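Long-range contacts in EDTA monooxygenase (EDTA-degrading bacterium BNC1, PDB 5DQP), which is a monooxygenase of EDTA degradation in the luciferase-like family that probably uses reduced FMN supplied by a partner flavin reductase to activate oxygen: residues L55-P63 / N129-G137; S96-A106 / A150-W161. One frame throughout, in Å; residues are numbered along the deposited sequence.

Contact 1. Residues L55-P63 / N129-G137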
# COMPACT_ATOMS: atom_id res chain seq x y z
N LEU A 55 11.47 2.37 -4.29
CA LEU A 55 11.17 3.07 -3.05
C LEU A 55 11.83 2.33 -1.90
O LEU A 55 11.51 1.17 -1.63
CB LEU A 55 9.65 3.16 -2.83
CG LEU A 55 8.91 4.06 -3.82
CD1 LEU A 55 7.39 3.91 -3.65
CD2 LEU A 55 9.32 5.51 -3.63
N ALA A 56 12.79 2.98 -1.26
CA ALA A 56 13.32 2.50 0.01
C ALA A 56 12.29 2.78 1.10
O ALA A 56 11.38 3.59 0.93
CB ALA A 56 14.65 3.19 0.33
N ASP A 57 12.43 2.08 2.23
CA ASP A 57 11.51 2.35 3.33
C ASP A 57 12.08 1.87 4.66
O ASP A 57 12.78 0.86 4.73
CB ASP A 57 10.15 1.68 3.11
CG ASP A 57 9.16 2.03 4.21
OD1 ASP A 57 9.02 3.25 4.47
OD2 ASP A 57 8.54 1.11 4.81
N GLN A 58 11.77 2.62 5.71
CA GLN A 58 11.90 2.17 7.09
C GLN A 58 10.67 2.75 7.79
O GLN A 58 10.35 3.93 7.58
CB GLN A 58 13.17 2.66 7.77
CG GLN A 58 14.39 1.86 7.37
CD GLN A 58 15.62 2.35 8.07
OE1 GLN A 58 15.54 3.20 8.96
NE2 GLN A 58 16.78 1.82 7.68
N PRO A 59 9.97 1.96 8.58
CA PRO A 59 8.84 2.51 9.37
C PRO A 59 9.32 3.19 10.65
O PRO A 59 9.19 2.67 11.76
CB PRO A 59 7.97 1.27 9.64
CG PRO A 59 8.71 0.07 8.97
CD PRO A 59 10.10 0.50 8.70
N GLN A 60 9.95 4.35 10.48
CA GLN A 60 10.27 5.29 11.55
C GLN A 60 10.39 6.69 10.95
O GLN A 60 10.60 6.85 9.74
CB GLN A 60 11.56 4.92 12.27
CG GLN A 60 12.72 4.58 11.35
CD GLN A 60 13.52 5.78 10.89
OE1 GLN A 60 13.32 6.90 11.36
NE2 GLN A 60 14.44 5.54 9.96
N LEU A 61 10.23 7.70 11.81
CA LEU A 61 10.52 9.09 11.49
C LEU A 61 11.82 9.54 12.15
O LEU A 61 11.99 9.37 13.36
CB LEU A 61 9.38 10.01 11.93
CG LEU A 61 9.64 11.50 11.72
CD1 LEU A 61 9.89 11.78 10.25
CD2 LEU A 61 8.44 12.30 12.21
N THR A 62 12.72 10.14 11.37
CA THR A 62 13.92 10.75 11.94
C THR A 62 13.84 12.26 11.75
O THR A 62 14.19 12.77 10.68
CB THR A 62 15.19 10.20 11.31
OG1 THR A 62 15.23 8.79 11.48
CG2 THR A 62 16.41 10.81 11.99
N PRO A 63 13.40 13.00 12.74
CA PRO A 63 13.10 14.41 12.52
C PRO A 63 14.31 15.33 12.68
O PRO A 63 14.22 16.40 13.29
CB PRO A 63 12.03 14.69 13.58
CG PRO A 63 12.42 13.77 14.70
CD PRO A 63 12.97 12.53 14.06
N ASN A 129 17.31 -1.20 12.60
CA ASN A 129 17.17 0.10 13.26
C ASN A 129 16.29 -0.05 14.51
O ASN A 129 15.10 -0.36 14.40
CB ASN A 129 16.59 1.12 12.28
CG ASN A 129 16.53 2.53 12.86
OD1 ASN A 129 16.76 2.73 14.05
ND2 ASN A 129 16.22 3.51 12.01
N PRO A 130 16.84 0.16 15.71
CA PRO A 130 16.02 -0.01 16.93
C PRO A 130 14.86 0.97 17.06
O PRO A 130 13.92 0.68 17.81
CB PRO A 130 17.03 0.18 18.07
CG PRO A 130 18.17 0.96 17.44
CD PRO A 130 18.24 0.54 16.02
N ALA A 131 14.91 2.13 16.38
CA ALA A 131 13.75 3.01 16.31
C ALA A 131 12.56 2.33 15.63
O ALA A 131 11.41 2.47 16.06
CB ALA A 131 14.12 4.30 15.58
N VAL A 132 12.83 1.58 14.56
CA VAL A 132 11.78 0.80 13.91
C VAL A 132 11.23 -0.24 14.88
O VAL A 132 10.01 -0.34 15.07
CB VAL A 132 12.32 0.15 12.63
CG1 VAL A 132 11.27 -0.87 12.07
CG2 VAL A 132 12.68 1.21 11.63
N ALA A 133 12.11 -1.03 15.50
CA ALA A 133 11.64 -2.10 16.38
C ALA A 133 10.78 -1.57 17.52
O ALA A 133 9.84 -2.25 17.94
CB ALA A 133 12.84 -2.89 16.92
N ALA A 134 11.03 -0.34 17.98
CA ALA A 134 10.24 0.24 19.08
C ALA A 134 8.83 0.64 18.64
O ALA A 134 7.94 0.76 19.49
CB ALA A 134 10.96 1.47 19.65
N ASN A 135 8.62 0.87 17.35
CA ASN A 135 7.28 1.13 16.84
C ASN A 135 6.44 -0.13 16.76
O ASN A 135 5.23 -0.04 16.59
CB ASN A 135 7.38 1.81 15.46
CG ASN A 135 7.94 3.20 15.57
OD1 ASN A 135 7.77 3.83 16.61
ND2 ASN A 135 8.59 3.71 14.52
N TYR A 136 7.07 -1.30 16.93
CA TYR A 136 6.38 -2.58 17.00
C TYR A 136 6.55 -3.26 18.34
O TYR A 136 6.34 -4.47 18.44
CB TYR A 136 6.85 -3.50 15.87
CG TYR A 136 6.49 -2.89 14.53
CD1 TYR A 136 5.25 -3.12 13.97
CD2 TYR A 136 7.36 -2.02 13.88
CE1 TYR A 136 4.89 -2.55 12.79
CE2 TYR A 136 7.00 -1.41 12.68
CZ TYR A 136 5.76 -1.69 12.13
OH TYR A 136 5.36 -1.14 10.95
N GLY A 137 6.95 -2.52 19.37
CA GLY A 137 7.03 -3.09 20.70
C GLY A 137 8.10 -4.13 20.87
O GLY A 137 7.95 -5.02 21.71
O HOH W 1 9.59 6.72 14.35
O HOH W 2 16.88 6.61 12.49
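N135 ND2 donates to the backbone carbonyl P59 O at 3.0 Å, with the acceptor in the plane of the N135 amide, and N129 ND2 gives a nearly straight bond (170°) to Q58 OE1 at 3.1 Å, the amide planes of Q58 and N129 crossing steeply at 71°. Helix 130-135 and its N-cap thus grip the loop after strand 52-55. Between these bonds V132 supplies the apolar contact: its CG1 meets P59 CD at 3.8 Å, while CG2 presses on Q60 CG at 3.4 Å. The Y136 ring turns an edge to P59 CB, and its OH bonds to T104 of the second subunit.

Q60 folds back along its own loop. With CG between the backbone N and the carbonyl carbon (chi1 47°) and a second bend at chi2, its NE2 reaches Q58 OE1 at 2.8 Å. The shared oxygen brings Q60 NE2 within 3.4 Å of N129 ND2, two donors not bonded to each other. T62 OG1 in turn holds Q60 OE1. N129 OD1 caps the helix by accepting from A131 N at 3.0 Å, which leaves ND2 turned toward Q58. Water 1 joins L61 N to N135 ND2, and water 2 joins T62 OG1 to N129 ND2.

D57, in the same loop just before Q58, is a predicted FMN ligand and forms a salt bridge with R107 of the second subunit. Uncharged amides and water tie loop to helix, and the two donors at Q58 OE1 probably fix that amide's rotation, consistent with a defined loop shape beside the predicted flavin site.

Contact 2. Residues S96-A106 / A150-W161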
# COMPACT_ATOMS: atom_id res chain seq x y z
N SER A 96 9.82 -4.89 5.26
CA SER A 96 10.66 -5.64 6.18
C SER A 96 10.11 -7.03 6.47
O SER A 96 8.90 -7.21 6.65
CB SER A 96 10.80 -4.87 7.50
OG SER A 96 11.55 -5.61 8.46
N THR A 97 10.99 -8.02 6.56
CA THR A 97 10.56 -9.32 7.07
C THR A 97 10.51 -9.35 8.60
O THR A 97 10.00 -10.33 9.17
CB THR A 97 11.48 -10.44 6.57
OG1 THR A 97 12.83 -10.13 6.93
CG2 THR A 97 11.38 -10.59 5.05
N SER A 98 11.04 -8.33 9.26
CA SER A 98 11.14 -8.33 10.72
C SER A 98 9.83 -7.90 11.36
O SER A 98 9.44 -8.46 12.39
CB SER A 98 12.25 -7.40 11.18
OG SER A 98 13.49 -7.83 10.68
N PHE A 99 9.19 -6.91 10.80
CA PHE A 99 7.99 -6.36 11.33
C PHE A 99 6.96 -6.22 10.24
O PHE A 99 6.50 -5.16 9.91
CB PHE A 99 8.28 -5.01 11.98
CG PHE A 99 9.40 -5.06 12.97
CD1 PHE A 99 9.20 -5.58 14.20
CD2 PHE A 99 10.66 -4.67 12.61
CE1 PHE A 99 10.22 -5.66 15.08
CE2 PHE A 99 11.69 -4.74 13.49
CZ PHE A 99 11.47 -5.24 14.74
N SER A 100 6.60 -7.35 9.69
CA SER A 100 5.45 -7.50 8.82
C SER A 100 4.80 -8.84 9.15
O SER A 100 5.46 -9.77 9.61
CB SER A 100 5.86 -7.43 7.33
OG SER A 100 6.35 -6.16 6.97
N LEU A 101 3.49 -8.91 8.95
CA LEU A 101 2.80 -10.19 8.96
C LEU A 101 2.87 -10.82 7.57
O LEU A 101 2.48 -10.18 6.59
CB LEU A 101 1.36 -10.00 9.39
CG LEU A 101 1.31 -9.34 10.77
CD1 LEU A 101 -0.09 -8.88 11.12
CD2 LEU A 101 1.85 -10.34 11.85
N PRO A 102 3.36 -12.07 7.45
CA PRO A 102 3.55 -12.66 6.10
C PRO A 102 2.30 -12.73 5.25
O PRO A 102 2.37 -12.64 4.02
CB PRO A 102 4.05 -14.09 6.41
CG PRO A 102 4.38 -14.13 7.84
CD PRO A 102 3.65 -13.02 8.53
N TYR A 103 1.14 -13.00 5.85
CA TYR A 103 -0.04 -13.12 5.01
C TYR A 103 -0.44 -11.75 4.48
O TYR A 103 -0.76 -11.60 3.29
CB TYR A 103 -1.17 -13.78 5.80
CG TYR A 103 -2.35 -14.19 4.95
CD1 TYR A 103 -3.37 -13.29 4.70
CD2 TYR A 103 -2.44 -15.46 4.41
CE1 TYR A 103 -4.45 -13.64 3.94
CE2 TYR A 103 -3.51 -15.81 3.64
CZ TYR A 103 -4.52 -14.89 3.41
OH TYR A 103 -5.63 -15.19 2.66
N THR A 104 -0.37 -10.74 5.33
CA THR A 104 -0.62 -9.38 4.89
C THR A 104 0.36 -8.94 3.81
O THR A 104 -0.04 -8.45 2.75
CB THR A 104 -0.57 -8.44 6.09
OG1 THR A 104 -1.61 -8.82 7.00
CG2 THR A 104 -0.80 -7.01 5.62
N LEU A 105 1.66 -9.14 4.04
CA LEU A 105 2.64 -8.72 3.05
C LEU A 105 2.49 -9.48 1.74
O LEU A 105 2.51 -8.87 0.65
CB LEU A 105 4.05 -8.89 3.61
CG LEU A 105 5.15 -8.33 2.70
CD1 LEU A 105 6.30 -7.85 3.51
CD2 LEU A 105 5.62 -9.42 1.72
N ALA A 106 2.34 -10.81 1.80
CA ALA A 106 2.13 -11.59 0.58
C ALA A 106 0.96 -11.03 -0.24
O ALA A 106 1.04 -10.85 -1.46
CB ALA A 106 1.88 -13.07 0.94
N ALA A 150 13.95 -14.08 8.24
CA ALA A 150 13.70 -13.64 6.87
C ALA A 150 13.56 -14.82 5.94
O ALA A 150 12.74 -14.81 5.02
CB ALA A 150 14.82 -12.73 6.38
N GLU A 151 14.40 -15.84 6.14
CA GLU A 151 14.35 -17.02 5.30
C GLU A 151 13.01 -17.74 5.44
O GLU A 151 12.41 -18.14 4.44
CB GLU A 151 15.52 -17.93 5.66
CG GLU A 151 15.92 -18.92 4.58
CD GLU A 151 14.96 -20.10 4.51
OE1 GLU A 151 14.58 -20.64 5.58
OE2 GLU A 151 14.58 -20.49 3.37
N GLU A 152 12.50 -17.87 6.66
CA GLU A 152 11.19 -18.51 6.83
C GLU A 152 10.07 -17.64 6.27
O GLU A 152 9.12 -18.15 5.65
CB GLU A 152 10.95 -18.83 8.31
CG GLU A 152 9.77 -19.79 8.51
CD GLU A 152 9.37 -19.99 9.97
OE1 GLU A 152 8.18 -20.30 10.20
OE2 GLU A 152 10.23 -19.84 10.88
N PHE A 153 10.16 -16.33 6.49
CA PHE A 153 9.21 -15.38 5.92
C PHE A 153 9.11 -15.53 4.40
O PHE A 153 8.02 -15.53 3.83
CB PHE A 153 9.64 -13.96 6.31
CG PHE A 153 8.61 -12.90 6.07
CD1 PHE A 153 8.36 -12.43 4.78
CD2 PHE A 153 7.92 -12.35 7.12
CE1 PHE A 153 7.43 -11.44 4.56
CE2 PHE A 153 6.98 -11.37 6.89
CZ PHE A 153 6.74 -10.92 5.63
N LEU A 154 10.26 -15.63 3.73
CA LEU A 154 10.25 -15.75 2.27
C LEU A 154 9.65 -17.07 1.82
O LEU A 154 8.94 -17.11 0.81
CB LEU A 154 11.67 -15.58 1.73
CG LEU A 154 12.08 -14.15 1.37
CD1 LEU A 154 11.17 -13.64 0.27
CD2 LEU A 154 11.97 -13.27 2.56
N GLU A 155 9.92 -18.16 2.56
CA GLU A 155 9.26 -19.43 2.24
C GLU A 155 7.74 -19.31 2.39
O GLU A 155 6.99 -19.83 1.55
CB GLU A 155 9.77 -20.55 3.14
CG GLU A 155 11.24 -20.84 3.08
CD GLU A 155 11.63 -22.00 4.01
OE1 GLU A 155 10.73 -22.62 4.61
OE2 GLU A 155 12.84 -22.28 4.13
N VAL A 156 7.27 -18.69 3.47
CA VAL A 156 5.84 -18.53 3.64
C VAL A 156 5.28 -17.74 2.47
O VAL A 156 4.33 -18.17 1.81
CB VAL A 156 5.51 -17.85 4.98
CG1 VAL A 156 4.03 -17.55 5.03
CG2 VAL A 156 5.93 -18.74 6.15
N VAL A 157 5.90 -16.60 2.16
CA VAL A 157 5.36 -15.73 1.13
C VAL A 157 5.31 -16.45 -0.22
O VAL A 157 4.29 -16.42 -0.91
CB VAL A 157 6.16 -14.42 1.07
CG1 VAL A 157 5.76 -13.59 -0.17
CG2 VAL A 157 5.92 -13.67 2.34
N HIS A 158 6.41 -17.11 -0.63
CA HIS A 158 6.37 -17.82 -1.90
C HIS A 158 5.31 -18.91 -1.88
O HIS A 158 4.58 -19.10 -2.87
CB HIS A 158 7.75 -18.40 -2.25
CG HIS A 158 8.62 -17.43 -2.99
ND1 HIS A 158 8.44 -17.16 -4.33
CD2 HIS A 158 9.64 -16.65 -2.58
CE1 HIS A 158 9.33 -16.26 -4.72
NE2 HIS A 158 10.07 -15.93 -3.67
N GLY A 159 5.19 -19.63 -0.76
CA GLY A 159 4.12 -20.60 -0.62
C GLY A 159 2.74 -19.99 -0.79
O GLY A 159 1.89 -20.56 -1.46
N LEU A 160 2.52 -18.81 -0.20
CA LEU A 160 1.23 -18.13 -0.35
C LEU A 160 0.97 -17.72 -1.79
O LEU A 160 -0.14 -17.87 -2.31
CB LEU A 160 1.15 -16.92 0.57
CG LEU A 160 1.01 -17.33 2.03
CD1 LEU A 160 1.11 -16.14 2.98
CD2 LEU A 160 -0.33 -18.06 2.22
N TRP A 161 1.97 -17.13 -2.44
CA TRP A 161 1.79 -16.73 -3.83
C TRP A 161 1.34 -17.91 -4.70
O TRP A 161 0.52 -17.74 -5.60
CB TRP A 161 3.07 -16.11 -4.37
CG TRP A 161 3.27 -14.71 -3.85
CD1 TRP A 161 2.32 -13.86 -3.36
CD2 TRP A 161 4.52 -14.02 -3.74
NE1 TRP A 161 2.90 -12.67 -2.96
CE2 TRP A 161 4.25 -12.75 -3.18
CE3 TRP A 161 5.84 -14.36 -4.05
CZ2 TRP A 161 5.25 -11.81 -2.94
CZ3 TRP A 161 6.83 -13.43 -3.81
CH2 TRP A 161 6.53 -12.17 -3.27
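F153 fills the apolar centre, its ring clamped between T97 and P102. T97 CA lies over the middle of one face, 4.1 Å from the centroid, and P102 CB sits nearer the rim of the opposite face at 4.3 Å; both are CH-pi contacts. CG anti to the backbone N (chi1 -167°) sends the ring out from helix 143-161 into this slot, where S100 O meets its edge through CE2 at 3.5 Å and L105 CD1 packs against CZ.

Farther along, P102 CB touches V156 CG1 at 3.7 Å. A106 brings its small CB against L160 CD1 at 3.8 Å and also meets V157 CG1, while the CD1 and CD2 methyls of L160 lie against Y103 CD2. Segments 102-106 and 150-161 cross at -54° with axes 9.2 Å apart.

At the polar edge W161 NE1 donates to the backbone A106 O at 3.0 Å, the oxygen lying close to the indole plane; V157 CG1 lies over the rim of one face of that indole. At the other end S100 OG bonds to S96 O, and S96 OG accepts from S98 N in an ST turn and also bonds to T127 OG1. T97 OG1, beside A150 CB, bonds to V125 O of the neighbouring strand 120-125.

W122 of that strand backs T97, L105, L154 and W161. Two helices packed together over a strand of the parallel sheet, on the outside of the barrel, are characteristic of the TIM-barrel fold of luciferase-like monooxygenases.

In the fold
Contact 2 is the buried one, helix 143-161 against helix 102-115 and the loop before it, on the outer layer of the barrel; contact 1 is smaller, partly buried and bridged by two waters, where the loop after strand 52-55 meets the short helix 130-135. Their chemistry differs accordingly: amides and waters dominate contact 1, rings and aliphatic groups contact 2. Their segments alternate along the chain, and they touch through F99, which packs against V132, A133 and Y136, its ring and that of Y136 lying at about 15°. Across the dimer each subunit's contact 1 meets the other's contact 2, P59 packing on Y103 of the second subunit.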